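PDB 6KBC: CghA, which belongs to the Diels-Alderase family, with two calycin-like beta domains, and binds the ligand WK1 in a pocket. Local coordinates for residues R68-I81 against S92-S104. Sequence-based numbering, arbitrary orientation.
Sequences RDGSQAPASFRAAI and SQHLVVPVSVVTS. With WK1 ((2S)-3-[(2S,4E)-4-[[(1R,2S,4aR,6S,8R,8aS)-2-[(E)-but-2-en-2-yl]-6,8-dimethyl-1,2,4a,5,6,7,8,8a-octahydronaphthalen-1-yl]-oxidanyl-methylidene]-3,5-bis(oxidanylidene)pyrrolidin-2-yl]-2-methyl-2-oxidanyl-propanoic acid), chain B.
His94 NE2 donates a hydrogen bond to atom O of WK1 at 2.6 Å, while ND1 of the same ring accepts one from Arg78 NH1 at 3.1 Å. The ligand oxygen lies at the edge of the imidazole, in its plane. NH1 approaches somewhat tilted from that plane, and guanidinium and ring are turned 76° apart. Arg78 runs out with CG anti to its backbone N, then bends at chi3 (-62°), which brings NH1 to His94 while NH2 bonds Ala75 O on a lone pair. These two bonds fix the guanidinium. Val96 CG2 lies over one guanidinium face, and Ala80 CB packs against His94 CD2 at 3.6 Å. Ala80 and His94 line the WK1 pocket, where Ser65, Asn82, Lys352 and Asn364 also hydrogen-bond the ligand.

The backbones that carry these side chains, 77-81 and 92-96, pair antiparallel. Ala79 and Leu95 exchange two hydrogen bonds, as do Ile81 and Gln93. On the sheet face opposite His94, Ile81 CD1 meets Leu95 CD1 at 3.7 Å. Val97 N bonds Phe77 O, and a water links Phe77 N to Val97 O. Ser100 CB sits over one face of the Phe77 ring in a CH-pi contact, and Arg68 NE donates an almost straight bond to Ser100 OG (2.9 Å).

Arg68 NH1 also bonds Ser8. Strand 77-85 pairs antiparallel with 60-69 and 90-96, and strand 99-105 runs between 6-10 and 113-119 of the N-terminal calycin-like domain.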
# COMPACT_ATOMS: atom_id res chain seq x y z
N ARG A 68 0.67 -12.50 -5.46
CA ARG A 68 1.31 -13.76 -5.80
C ARG A 68 2.41 -13.97 -4.76
O ARG A 68 3.43 -13.27 -4.79
CB ARG A 68 1.89 -13.75 -7.21
CG ARG A 68 0.86 -13.72 -8.34
CD ARG A 68 1.59 -13.47 -9.63
NE ARG A 68 0.76 -13.68 -10.81
CZ ARG A 68 1.25 -13.75 -12.04
NH1 ARG A 68 2.55 -13.63 -12.23
NH2 ARG A 68 0.44 -13.93 -13.08
N ASP A 69 2.19 -14.89 -3.83
CA ASP A 69 3.12 -15.12 -2.71
C ASP A 69 3.64 -16.56 -2.81
O ASP A 69 2.92 -17.51 -2.48
CB ASP A 69 2.43 -14.86 -1.37
CG ASP A 69 3.40 -14.86 -0.19
OD1 ASP A 69 4.54 -15.34 -0.34
OD2 ASP A 69 3.01 -14.38 0.90
N GLY A 70 4.89 -16.70 -3.26
CA GLY A 70 5.46 -18.02 -3.42
C GLY A 70 5.54 -18.78 -2.11
O GLY A 70 5.26 -19.98 -2.05
N SER A 71 5.86 -18.08 -1.02
CA SER A 71 6.05 -18.75 0.26
C SER A 71 4.77 -19.33 0.85
O SER A 71 4.85 -20.16 1.76
CB SER A 71 6.65 -17.79 1.29
OG SER A 71 5.80 -16.69 1.53
N GLN A 72 3.59 -18.92 0.39
CA GLN A 72 2.39 -19.43 1.01
C GLN A 72 1.67 -20.41 0.07
O GLN A 72 0.47 -20.68 0.22
CB GLN A 72 1.54 -18.23 1.45
CG GLN A 72 0.32 -18.56 2.24
CD GLN A 72 -0.43 -17.31 2.70
OE1 GLN A 72 -0.06 -16.18 2.38
NE2 GLN A 72 -1.44 -17.53 3.55
N ALA A 73 2.39 -20.93 -0.93
CA ALA A 73 1.90 -22.01 -1.76
C ALA A 73 1.48 -23.20 -0.90
O ALA A 73 2.07 -23.45 0.17
CB ALA A 73 2.95 -22.43 -2.80
N PRO A 74 0.47 -23.97 -1.33
CA PRO A 74 -0.19 -23.89 -2.65
C PRO A 74 -1.08 -22.66 -2.85
O PRO A 74 -1.28 -22.25 -3.99
CB PRO A 74 -1.03 -25.17 -2.69
CG PRO A 74 -1.38 -25.43 -1.27
CD PRO A 74 -0.19 -24.97 -0.45
N ALA A 75 -1.59 -22.07 -1.76
CA ALA A 75 -2.50 -20.94 -1.85
C ALA A 75 -1.74 -19.63 -2.09
O ALA A 75 -1.77 -18.69 -1.30
CB ALA A 75 -3.36 -20.86 -0.59
N SER A 76 -1.05 -19.57 -3.23
CA SER A 76 -0.18 -18.44 -3.53
C SER A 76 -0.91 -17.24 -4.09
O SER A 76 -0.33 -16.14 -4.10
CB SER A 76 0.91 -18.85 -4.52
OG SER A 76 1.91 -19.62 -3.88
N PHE A 77 -2.13 -17.40 -4.58
CA PHE A 77 -2.82 -16.36 -5.33
C PHE A 77 -4.04 -15.90 -4.55
O PHE A 77 -4.89 -16.71 -4.17
CB PHE A 77 -3.23 -16.85 -6.71
CG PHE A 77 -2.13 -17.55 -7.43
CD1 PHE A 77 -0.87 -16.98 -7.49
CD2 PHE A 77 -2.33 -18.79 -8.02
CE1 PHE A 77 0.17 -17.62 -8.14
CE2 PHE A 77 -1.30 -19.44 -8.66
CZ PHE A 77 -0.05 -18.85 -8.72
N ARG A 78 -4.12 -14.59 -4.32
CA ARG A 78 -4.96 -14.08 -3.26
C ARG A 78 -5.23 -12.62 -3.55
O ARG A 78 -4.31 -11.88 -3.92
CB ARG A 78 -4.22 -14.27 -1.93
CG ARG A 78 -4.95 -14.03 -0.65
CD ARG A 78 -3.93 -14.23 0.47
NE ARG A 78 -3.40 -15.60 0.49
CZ ARG A 78 -3.95 -16.62 1.14
NH1 ARG A 78 -5.04 -16.44 1.88
NH2 ARG A 78 -3.39 -17.82 1.08
N ALA A 79 -6.48 -12.21 -3.43
CA ALA A 79 -6.85 -10.80 -3.41
C ALA A 79 -7.29 -10.54 -1.99
O ALA A 79 -8.33 -11.04 -1.56
CB ALA A 79 -7.95 -10.47 -4.42
N ALA A 80 -6.47 -9.80 -1.24
CA ALA A 80 -6.78 -9.50 0.15
C ALA A 80 -7.54 -8.19 0.19
O ALA A 80 -7.03 -7.16 -0.25
CB ALA A 80 -5.51 -9.41 1.00
N ILE A 81 -8.76 -8.23 0.74
CA ILE A 81 -9.68 -7.11 0.66
C ILE A 81 -10.03 -6.62 2.05
O ILE A 81 -10.34 -7.42 2.94
CB ILE A 81 -10.97 -7.48 -0.11
CG1 ILE A 81 -10.63 -7.98 -1.51
CG2 ILE A 81 -11.90 -6.28 -0.18
CD1 ILE A 81 -11.71 -8.88 -2.10
N SER A 92 -13.47 -7.81 5.86
CA SER A 92 -12.15 -8.27 5.48
C SER A 92 -12.26 -9.71 5.04
O SER A 92 -12.69 -10.57 5.82
CB SER A 92 -11.15 -8.15 6.65
OG SER A 92 -10.98 -6.79 7.04
N GLN A 93 -11.87 -9.98 3.81
CA GLN A 93 -11.82 -11.35 3.33
C GLN A 93 -10.71 -11.47 2.31
O GLN A 93 -10.35 -10.50 1.63
CB GLN A 93 -13.15 -11.79 2.70
CG GLN A 93 -14.26 -12.08 3.69
CD GLN A 93 -15.46 -12.69 3.00
OE1 GLN A 93 -15.33 -13.32 1.95
NE2 GLN A 93 -16.64 -12.51 3.59
N HIS A 94 -10.16 -12.67 2.21
CA HIS A 94 -9.29 -13.06 1.12
C HIS A 94 -10.10 -13.84 0.10
O HIS A 94 -10.90 -14.71 0.46
CB HIS A 94 -8.14 -13.93 1.61
CG HIS A 94 -7.20 -13.22 2.53
ND1 HIS A 94 -6.14 -13.85 3.15
CD2 HIS A 94 -7.15 -11.93 2.93
CE1 HIS A 94 -5.49 -12.98 3.90
NE2 HIS A 94 -6.08 -11.80 3.78
N LEU A 95 -9.92 -13.50 -1.17
CA LEU A 95 -10.38 -14.33 -2.28
C LEU A 95 -9.16 -15.14 -2.71
O LEU A 95 -8.28 -14.63 -3.40
CB LEU A 95 -10.92 -13.49 -3.41
CG LEU A 95 -12.03 -12.50 -3.04
CD1 LEU A 95 -12.48 -11.75 -4.28
CD2 LEU A 95 -13.17 -13.25 -2.40
N VAL A 96 -9.10 -16.39 -2.28
CA VAL A 96 -8.03 -17.29 -2.67
C VAL A 96 -8.46 -18.02 -3.94
O VAL A 96 -9.53 -18.63 -3.97
CB VAL A 96 -7.70 -18.28 -1.55
CG1 VAL A 96 -6.47 -19.10 -1.90
CG2 VAL A 96 -7.52 -17.54 -0.22
N VAL A 97 -7.63 -17.93 -4.98
CA VAL A 97 -8.00 -18.44 -6.30
C VAL A 97 -6.88 -19.34 -6.81
O VAL A 97 -5.72 -19.21 -6.40
CB VAL A 97 -8.30 -17.30 -7.29
CG1 VAL A 97 -9.46 -16.45 -6.80
CG2 VAL A 97 -7.06 -16.45 -7.52
N PRO A 98 -7.20 -20.26 -7.72
CA PRO A 98 -6.17 -21.12 -8.32
C PRO A 98 -5.47 -20.54 -9.54
O PRO A 98 -4.45 -21.10 -9.96
CB PRO A 98 -6.97 -22.37 -8.72
CG PRO A 98 -8.32 -21.84 -9.05
CD PRO A 98 -8.56 -20.72 -8.06
N VAL A 99 -5.96 -19.45 -10.12
CA VAL A 99 -5.39 -18.88 -11.33
C VAL A 99 -5.08 -17.40 -11.10
O VAL A 99 -5.95 -16.65 -10.65
CB VAL A 99 -6.32 -19.03 -12.55
CG1 VAL A 99 -5.60 -18.58 -13.81
CG2 VAL A 99 -6.77 -20.47 -12.70
N SER A 100 -3.87 -17.00 -11.45
CA SER A 100 -3.48 -15.60 -11.54
C SER A 100 -2.83 -15.37 -12.89
O SER A 100 -1.77 -15.95 -13.17
CB SER A 100 -2.51 -15.20 -10.43
OG SER A 100 -2.11 -13.85 -10.62
N VAL A 101 -3.43 -14.53 -13.71
CA VAL A 101 -2.88 -14.21 -15.01
C VAL A 101 -2.77 -12.70 -15.15
O VAL A 101 -3.72 -11.97 -14.85
CB VAL A 101 -3.71 -14.83 -16.16
CG1 VAL A 101 -5.13 -14.29 -16.17
CG2 VAL A 101 -3.04 -14.56 -17.48
N VAL A 102 -1.61 -12.24 -15.60
CA VAL A 102 -1.39 -10.84 -15.92
C VAL A 102 -0.93 -10.74 -17.36
O VAL A 102 0.00 -11.45 -17.76
CB VAL A 102 -0.37 -10.18 -14.97
CG1 VAL A 102 -0.19 -8.71 -15.35
CG2 VAL A 102 -0.84 -10.32 -13.53
N THR A 103 -1.58 -9.88 -18.12
CA THR A 103 -1.22 -9.64 -19.50
C THR A 103 -0.88 -8.17 -19.68
O THR A 103 -1.46 -7.30 -19.01
CB THR A 103 -2.36 -10.03 -20.45
OG1 THR A 103 -3.46 -9.14 -20.24
CG2 THR A 103 -2.81 -11.46 -20.17
N SER A 104 0.06 -7.89 -20.57
CA SER A 104 0.39 -6.53 -20.95
C SER A 104 0.29 -6.44 -22.47
O SER A 104 0.97 -7.19 -23.18
CB SER A 104 1.79 -6.14 -20.47
OG SER A 104 2.05 -4.78 -20.75
O WK1 B . -5.10 -9.99 5.31
C17 WK1 B . -5.23 -8.83 5.00
O1 WK1 B . -6.27 -8.39 4.60
C19 WK1 B . -4.10 -7.90 5.13
O2 WK1 B . -2.99 -8.48 5.73
C18 WK1 B . -4.49 -6.77 6.02
C20 WK1 B . -3.79 -7.53 3.70
C22 WK1 B . -2.94 -6.33 3.63
N WK1 B . -2.70 -5.74 2.33
C21 WK1 B . -1.40 -5.45 2.21
O5 WK1 B . -0.91 -4.88 1.14
C23 WK1 B . -1.61 -6.41 4.19
O4 WK1 B . -1.30 -6.90 5.37
C24 WK1 B . -0.59 -5.85 3.37
C16 WK1 B . 0.83 -5.75 3.67
O3 WK1 B . 1.23 -6.19 4.80
C9 WK1 B . 1.74 -5.03 2.75
C8 WK1 B . 1.52 -3.57 3.24
C12 WK1 B . 0.13 -3.12 3.62
C13 WK1 B . -0.67 -2.49 2.78
C90 WK1 B . -2.04 -2.06 3.18
C14 WK1 B . -0.39 -3.38 4.98
C7 WK1 B . 2.38 -3.24 4.42
C6 WK1 B . 3.66 -3.47 4.36
C3 WK1 B . 4.14 -4.30 3.21
C4 WK1 B . 3.20 -5.43 2.85
C5 WK1 B . 3.67 -5.98 1.52
C11 WK1 B . 2.90 -7.23 1.18
C2 WK1 B . 5.58 -4.75 3.27
C1 WK1 B . 5.96 -5.05 1.86
C10 WK1 B . 7.41 -5.31 1.63
C WK1 B . 5.16 -6.24 1.42
O HOH W 1 -3.86 -19.62 -4.70